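Long-range contacts in general secretion pathway protein L (PDB 2W7V), which probably serves as an inner-membrane assembly component of the type II secretion system, here represented by its periplasmic domain, which forms a dimer: residues Val24-Ile29 with Ala45-Phe50; Phe64-Gly69 with Phe82-Gln87. All blocks are in the same frame, centred on the assembly; numbering follows the deposited sequence.

Contact 1: residues Val24-Ile29 with Ala45-Phe50; sequences VKDLEI and ARSSDF. With EDO (1,2-ethanediol), chain C.
S47 turns OG opposite its own backbone N (chi1 -178°), which carries the hydroxyl across to D26 O. R46 places CG between its backbone N and carbonyl carbon (chi1 58°), and its chain then runs extended beside E28. These residues lie at the open end of the antiparallel beta hairpin of strands 28-35 and 40-47, part of an alpha/beta fold consistent with a circularly permuted ferredoxin-like domain.

A type II turn from V24 to L27 leads into the first strand. D26 occupies its third position with a positive phi, a conformation that aspartate tolerates fairly well. A 1,2-ethanediol, probably from the crystallisation liquor, sits beside V24 O and L27 O. Pairing begins at E28 and R46, a hydrogen-bonded pair: E28 N reaches R46 O at 2.9 Å, and R46 N returns to E28 O, also at 2.9 Å. On the same face of the sheet their side chains lie side by side and form a salt bridge, E28 OE2 to R46 NH2 at 2.7 Å. The carboxylate and guanidinium planes are 67° apart, and R46 NH2 points its N-H well off the line to E28 OE2, so the hydrogen bond within the bridge is weak. S5 and T6 of the second subunit pack against this pair.

On the other face I29 CD1 lies 3.6 Å from A45 CB. L27, from just before the pairing, brings its CD1 to A45 CB at 3.8 Å. L27 also rests on A56 of helix 51-61, and I29 on L11 of the second subunit.

Serine suits buried position 47 because its hydroxyl works both ways. S47 OG accepts from D49 N at 3.2 Å, closing an ST turn just before helix 51-61. S47 OG donates to D26 O at 2.6 Å, nearly along the C=O axis.

Contact 2: residues Phe64-Gly69 with Phe82-Gln87; sequences FNVEQG and FVLKRQ
The second beta hairpin of the domain, strands 64-73 and 78-86, is joined here along its open end, with strand 64-73 forming an edge of the four-stranded antiparallel sheet within the chain. N65 with K85 and E67 with V83 are hydrogen-bonded pairs, each held by reciprocal bonds; E67 N, for example, meets V83 O at 3.0 Å. Between and beyond them, V66 with L84 and Q68 with F82 are non-hydrogen-bonded pairs whose side chains share the face packed against helices.

On that face L84 points CG away from its carbonyl carbon and beside its backbone N (chi1 -50°), and its two methyls serve different neighbours. L84 CD1 sits over one face of the F64 ring in a CH-pi contact, 4.1 Å from the centroid and 13° off the normal. L84 CD2 meets V66 CG1 at 3.9 Å, the two side chains running alongside. V66 CG1 also touches F82 CD1 at 3.7 Å. Branched and aromatic residues suit this surface: helix 51-61 covers V66 and F82 through R57, L60 and F53, while L17 lies against both F64 and L84.

The face bearing N65, E67, V83 and K85 is more exposed and more polar. E67 lies two residues along from N65, the partner of K85, so the salt bridge of K85 NZ to E67 OE2, 3.0 Å long, runs diagonally across the strands. Long chains let these charges meet on a face where E67 is exposed and K85 partly so.

At the far end Q68 lies beside F82, its amide turned 77° from the ring. Q68 OE1 accepts a hydrogen bond from R57 NE of helix 51-61 and also lies 3.6 Å from F82 CE1.

How the contacts relate
Contacts 1 and 2 each join the two strands of one hairpin, and the hairpins meet where strands 40-47 and 78-86 run as neighbours in a single sheet. Their centres are about 17 Å apart, on opposite sides of the chain's centre. Both are partly buried: I29, A45 and S47 are the inner residues of contact 1, F64, F82 and L84 those of contact 2, and each has a more exposed cross-strand salt bridge. Helix 51-61 packs on both. Contact 1 is shorter, with serine and aspartate adding polar bonds at the flanking turn and helix entrance, and the second subunit reaches it. Contact 2 is longer and richer in aromatic packing, untouched by the other chain.

Contact 1: residues Val24-Ile29 with Ala45-Phe50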
loop_
_atom_site.group_PDB
_atom_site.type_symbol
_atom_site.label_atom_id
_atom_site.label_comp_id
_atom_site.label_asym_id
_atom_site.label_seq_id
_atom_site.Cartn_x
_atom_site.Cartn_y
_atom_site.Cartn_z
ATOM N N VAL A 24 -7.305 13.049 8.751
ATOM C CA VAL A 24 -6.365 13.771 9.615
ATOM C C VAL A 24 -5.795 14.960 8.851
ATOM O O VAL A 24 -5.091 14.772 7.862
ATOM C CB VAL A 24 -5.184 12.826 10.100
ATOM C CG1 VAL A 24 -4.183 13.589 10.895
ATOM C CG2 VAL A 24 -5.725 11.617 10.911
ATOM N N LYS A 25 -6.145 16.180 9.284
ATOM C CA LYS A 25 -5.600 17.429 8.727
ATOM C C LYS A 25 -4.064 17.493 8.883
ATOM O O LYS A 25 -3.522 17.114 9.915
ATOM C CB LYS A 25 -6.225 18.637 9.451
ATOM C CG LYS A 25 -7.758 18.669 9.369
ATOM C CD LYS A 25 -8.415 19.930 9.977
ATOM C CE LYS A 25 -9.942 19.849 9.860
ATOM N NZ LYS A 25 -10.674 21.044 10.437
ATOM N N ASP A 26 -3.376 18.009 7.877
ATOM C CA ASP A 26 -1.972 18.336 8.022
ATOM C C ASP A 26 -1.173 17.024 8.241
ATOM O O ASP A 26 -0.181 17.001 8.975
ATOM C CB ASP A 26 -1.803 19.356 9.176
ATOM C CG ASP A 26 -0.397 19.999 9.235
ATOM O OD1 ASP A 26 0.401 19.801 8.298
ATOM O OD2 ASP A 26 -0.096 20.715 10.229
ATOM N N LEU A 27 -1.639 15.933 7.621
ATOM C CA LEU A 27 -0.889 14.686 7.595
ATOM C C LEU A 27 -0.682 14.205 6.166
ATOM O O LEU A 27 -1.597 13.727 5.555
ATOM C CB LEU A 27 -1.583 13.566 8.404
ATOM C CG LEU A 27 -0.723 12.327 8.728
ATOM C CD1 LEU A 27 0.425 12.633 9.670
ATOM C CD2 LEU A 27 -1.534 11.146 9.273
ATOM N N GLU A 28 0.538 14.265 5.685
ATOM C CA GLU A 28 0.855 13.841 4.335
ATOM C C GLU A 28 1.494 12.480 4.365
ATOM O O GLU A 28 2.516 12.342 4.958
ATOM C CB GLU A 28 1.870 14.831 3.801
ATOM C CG GLU A 28 1.827 15.084 2.366
ATOM C CD GLU A 28 2.474 16.422 2.037
ATOM O OE1 GLU A 28 2.133 17.429 2.704
ATOM O OE2 GLU A 28 3.325 16.441 1.138
ATOM N N ILE A 29 0.924 11.495 3.671
ATOM C CA ILE A 29 1.541 10.169 3.497
ATOM C C ILE A 29 2.553 10.187 2.369
ATOM O O ILE A 29 2.196 10.327 1.226
ATOM C CB ILE A 29 0.486 9.063 3.237
ATOM C CG1 ILE A 29 -0.622 9.163 4.282
ATOM C CG2 ILE A 29 1.124 7.628 3.258
ATOM C CD1 ILE A 29 -0.156 9.238 5.728
ATOM N N ALA A 45 4.853 9.350 7.070
ATOM C CA ALA A 45 4.082 10.582 6.879
ATOM C C ALA A 45 4.839 11.794 7.431
ATOM O O ALA A 45 5.842 11.676 8.133
ATOM C CB ALA A 45 2.681 10.445 7.540
ATOM N N ARG A 46 4.360 12.974 7.082
ATOM C CA ARG A 46 4.914 14.229 7.592
ATOM C C ARG A 46 3.833 15.268 7.826
ATOM O O ARG A 46 2.768 15.246 7.230
ATOM C CB ARG A 46 5.938 14.792 6.621
ATOM C CG ARG A 46 5.370 15.022 5.258
ATOM C CD ARG A 46 6.395 15.556 4.353
ATOM N NE ARG A 46 5.899 15.674 2.993
ATOM C CZ ARG A 46 6.479 16.410 2.048
ATOM N NH1 ARG A 46 7.549 17.154 2.324
ATOM N NH2 ARG A 46 5.963 16.441 0.824
ATOM N N SER A 47 4.148 16.195 8.715
ATOM C CA SER A 47 3.242 17.240 9.107
ATOM C C SER A 47 4.067 18.464 9.451
ATOM O O SER A 47 5.287 18.413 9.404
ATOM C CB SER A 47 2.474 16.763 10.331
ATOM O OG SER A 47 1.528 17.707 10.776
ATOM N N SER A 48 3.372 19.558 9.766
ATOM C CA SER A 48 3.964 20.768 10.343
ATOM C C SER A 48 4.080 20.690 11.874
ATOM O O SER A 48 4.714 21.528 12.496
ATOM C CB SER A 48 3.122 21.992 9.963
ATOM O OG SER A 48 1.817 21.920 10.535
ATOM N N ASP A 49 3.475 19.665 12.462
ATOM C CA ASP A 49 3.427 19.522 13.912
ATOM C C ASP A 49 3.248 18.073 14.346
ATOM O O ASP A 49 2.987 17.220 13.528
ATOM C CB ASP A 49 2.261 20.362 14.436
ATOM C CG ASP A 49 2.260 20.476 15.940
ATOM O OD1 ASP A 49 3.353 20.668 16.561
ATOM O OD2 ASP A 49 1.152 20.343 16.498
ATOM N N PHE A 50 3.356 17.805 15.641
ATOM C CA PHE A 50 3.179 16.445 16.193
ATOM C C PHE A 50 1.709 15.982 16.306
ATOM O O PHE A 50 1.410 14.777 16.289
ATOM C CB PHE A 50 3.849 16.366 17.566
ATOM C CG PHE A 50 3.078 17.045 18.683
ATOM C CD1 PHE A 50 2.125 16.335 19.436
ATOM C CD2 PHE A 50 3.308 18.365 18.998
ATOM C CE1 PHE A 50 1.436 16.933 20.418
ATOM C CE2 PHE A 50 2.604 18.977 20.024
ATOM C CZ PHE A 50 1.677 18.275 20.720
HETATM C C1 EDO C . -5.025 15.238 4.981
HETATM O O1 EDO C . -6.419 15.091 5.147
HETATM C C2 EDO C . -4.503 13.888 4.512
HETATM O O2 EDO C . -4.199 12.986 5.565
#

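Contact 2: residues Phe64-Gly69 with Phe82-Gln87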
loop_
_atom_site.group_PDB
_atom_site.type_symbol
_atom_site.label_atom_id
_atom_site.label_comp_id
_atom_site.label_asym_id
_atom_site.label_seq_id
_atom_site.Cartn_x
_atom_site.Cartn_y
_atom_site.Cartn_z
ATOM N N PHE A 64 -6.455 -1.442 14.235
ATOM C CA PHE A 64 -5.134 -2.040 14.055
ATOM C C PHE A 64 -4.321 -2.066 15.340
ATOM O O PHE A 64 -4.547 -1.262 16.229
ATOM C CB PHE A 64 -4.330 -1.288 12.979
ATOM C CG PHE A 64 -4.960 -1.312 11.605
ATOM C CD1 PHE A 64 -4.928 -2.442 10.840
ATOM C CD2 PHE A 64 -5.607 -0.197 11.104
ATOM C CE1 PHE A 64 -5.514 -2.467 9.579
ATOM C CE2 PHE A 64 -6.182 -0.206 9.865
ATOM C CZ PHE A 64 -6.139 -1.340 9.098
ATOM N N ASN A 65 -3.393 -3.022 15.435
ATOM C CA ASN A 65 -2.251 -2.928 16.328
ATOM C C ASN A 65 -1.275 -1.877 15.725
ATOM O O ASN A 65 -0.708 -2.092 14.662
ATOM C CB ASN A 65 -1.618 -4.331 16.473
ATOM C CG ASN A 65 -0.526 -4.421 17.555
ATOM O OD1 ASN A 65 0.079 -3.430 17.960
ATOM N ND2 ASN A 65 -0.258 -5.642 17.997
ATOM N N VAL A 66 -1.114 -0.733 16.390
ATOM C CA VAL A 66 -0.275 0.391 15.895
ATOM C C VAL A 66 0.951 0.570 16.790
ATOM O O VAL A 66 0.824 0.574 18.022
ATOM C CB VAL A 66 -1.058 1.758 15.903
ATOM C CG1 VAL A 66 -0.344 2.831 15.054
ATOM C CG2 VAL A 66 -2.452 1.582 15.345
ATOM N N GLU A 67 2.118 0.715 16.163
ATOM C CA GLU A 67 3.296 1.231 16.816
ATOM C C GLU A 67 3.726 2.513 16.101
ATOM O O GLU A 67 3.875 2.549 14.895
ATOM C CB GLU A 67 4.420 0.218 16.762
ATOM C CG GLU A 67 4.011 -1.151 17.288
ATOM C CD GLU A 67 5.119 -2.155 17.151
ATOM O OE1 GLU A 67 6.133 -1.986 17.879
ATOM O OE2 GLU A 67 4.995 -3.083 16.288
ATOM N N GLN A 68 3.877 3.583 16.847
ATOM C CA GLN A 68 4.384 4.806 16.272
ATOM C C GLN A 68 5.900 4.750 16.281
ATOM O O GLN A 68 6.446 4.286 17.224
ATOM C CB GLN A 68 3.869 6.000 17.073
ATOM C CG GLN A 68 4.048 7.330 16.367
ATOM C CD GLN A 68 3.250 8.388 17.020
ATOM O OE1 GLN A 68 2.062 8.200 17.271
ATOM N NE2 GLN A 68 3.870 9.520 17.287
ATOM N N GLY A 69 6.564 5.173 15.215
ATOM C CA GLY A 69 8.023 5.259 15.222
ATOM C C GLY A 69 8.453 6.586 15.851
ATOM O O GLY A 69 7.612 7.365 16.274
ATOM N N PHE A 82 4.553 4.703 11.172
ATOM C CA PHE A 82 3.665 3.798 11.863
ATOM C C PHE A 82 3.878 2.420 11.283
ATOM O O PHE A 82 4.076 2.281 10.086
ATOM C CB PHE A 82 2.217 4.174 11.576
ATOM C CG PHE A 82 1.801 5.458 12.154
ATOM C CD1 PHE A 82 1.633 5.585 13.500
ATOM C CD2 PHE A 82 1.545 6.550 11.334
ATOM C CE1 PHE A 82 1.262 6.777 14.043
ATOM C CE2 PHE A 82 1.151 7.777 11.895
ATOM C CZ PHE A 82 1.015 7.877 13.234
ATOM N N VAL A 83 3.816 1.418 12.143
ATOM C CA VAL A 83 3.731 0.025 11.759
ATOM C C VAL A 83 2.371 -0.492 12.216
ATOM O O VAL A 83 2.008 -0.329 13.354
ATOM C CB VAL A 83 4.853 -0.799 12.409
ATOM C CG1 VAL A 83 4.724 -2.246 12.015
ATOM C CG2 VAL A 83 6.217 -0.254 11.950
ATOM N N LEU A 84 1.609 -1.055 11.287
ATOM C CA LEU A 84 0.316 -1.657 11.578
ATOM C C LEU A 84 0.412 -3.169 11.434
ATOM O O LEU A 84 0.983 -3.665 10.465
ATOM C CB LEU A 84 -0.737 -1.178 10.564
ATOM C CG LEU A 84 -0.869 0.309 10.296
ATOM C CD1 LEU A 84 -2.043 0.585 9.320
ATOM C CD2 LEU A 84 -1.024 1.059 11.591
ATOM N N LYS A 85 -0.197 -3.868 12.368
ATOM C CA LYS A 85 -0.451 -5.295 12.311
ATOM C C LYS A 85 -1.923 -5.519 12.643
ATOM O O LYS A 85 -2.610 -4.619 13.142
ATOM C CB LYS A 85 0.427 -6.023 13.329
ATOM C CG LYS A 85 1.925 -5.749 13.166
ATOM C CD LYS A 85 2.727 -6.094 14.446
ATOM C CE LYS A 85 4.144 -5.504 14.369
ATOM N NZ LYS A 85 5.049 -5.973 15.444
ATOM N N ARG A 86 -2.411 -6.720 12.378
ATOM C CA ARG A 86 -3.835 -7.037 12.597
ATOM C C ARG A 86 -4.281 -6.893 14.090
ATOM O O ARG A 86 -3.542 -7.297 14.964
ATOM C CB ARG A 86 -4.142 -8.473 12.118
ATOM C CG ARG A 86 -3.986 -8.675 10.610
ATOM C CD ARG A 86 -5.055 -9.606 10.026
ATOM N NE ARG A 86 -4.741 -11.005 10.261
ATOM C CZ ARG A 86 -5.634 -11.994 10.364
ATOM N NH1 ARG A 86 -6.948 -11.768 10.272
ATOM N NH2 ARG A 86 -5.202 -13.233 10.567
ATOM N N GLN A 87 -5.459 -6.269 14.306
ATOM C CA GLN A 87 -6.246 -6.155 15.589
ATOM C C GLN A 87 -6.426 -4.717 16.160
ATOM O O GLN A 87 -7.344 -4.435 16.988
ATOM C CB GLN A 87 -5.738 -7.089 16.688
ATOM C CG GLN A 87 -6.056 -8.552 16.489
ATOM C CD GLN A 87 -5.430 -9.382 17.588
ATOM O OE1 GLN A 87 -4.219 -9.303 17.810
ATOM N NE2 GLN A 87 -6.250 -10.151 18.312
#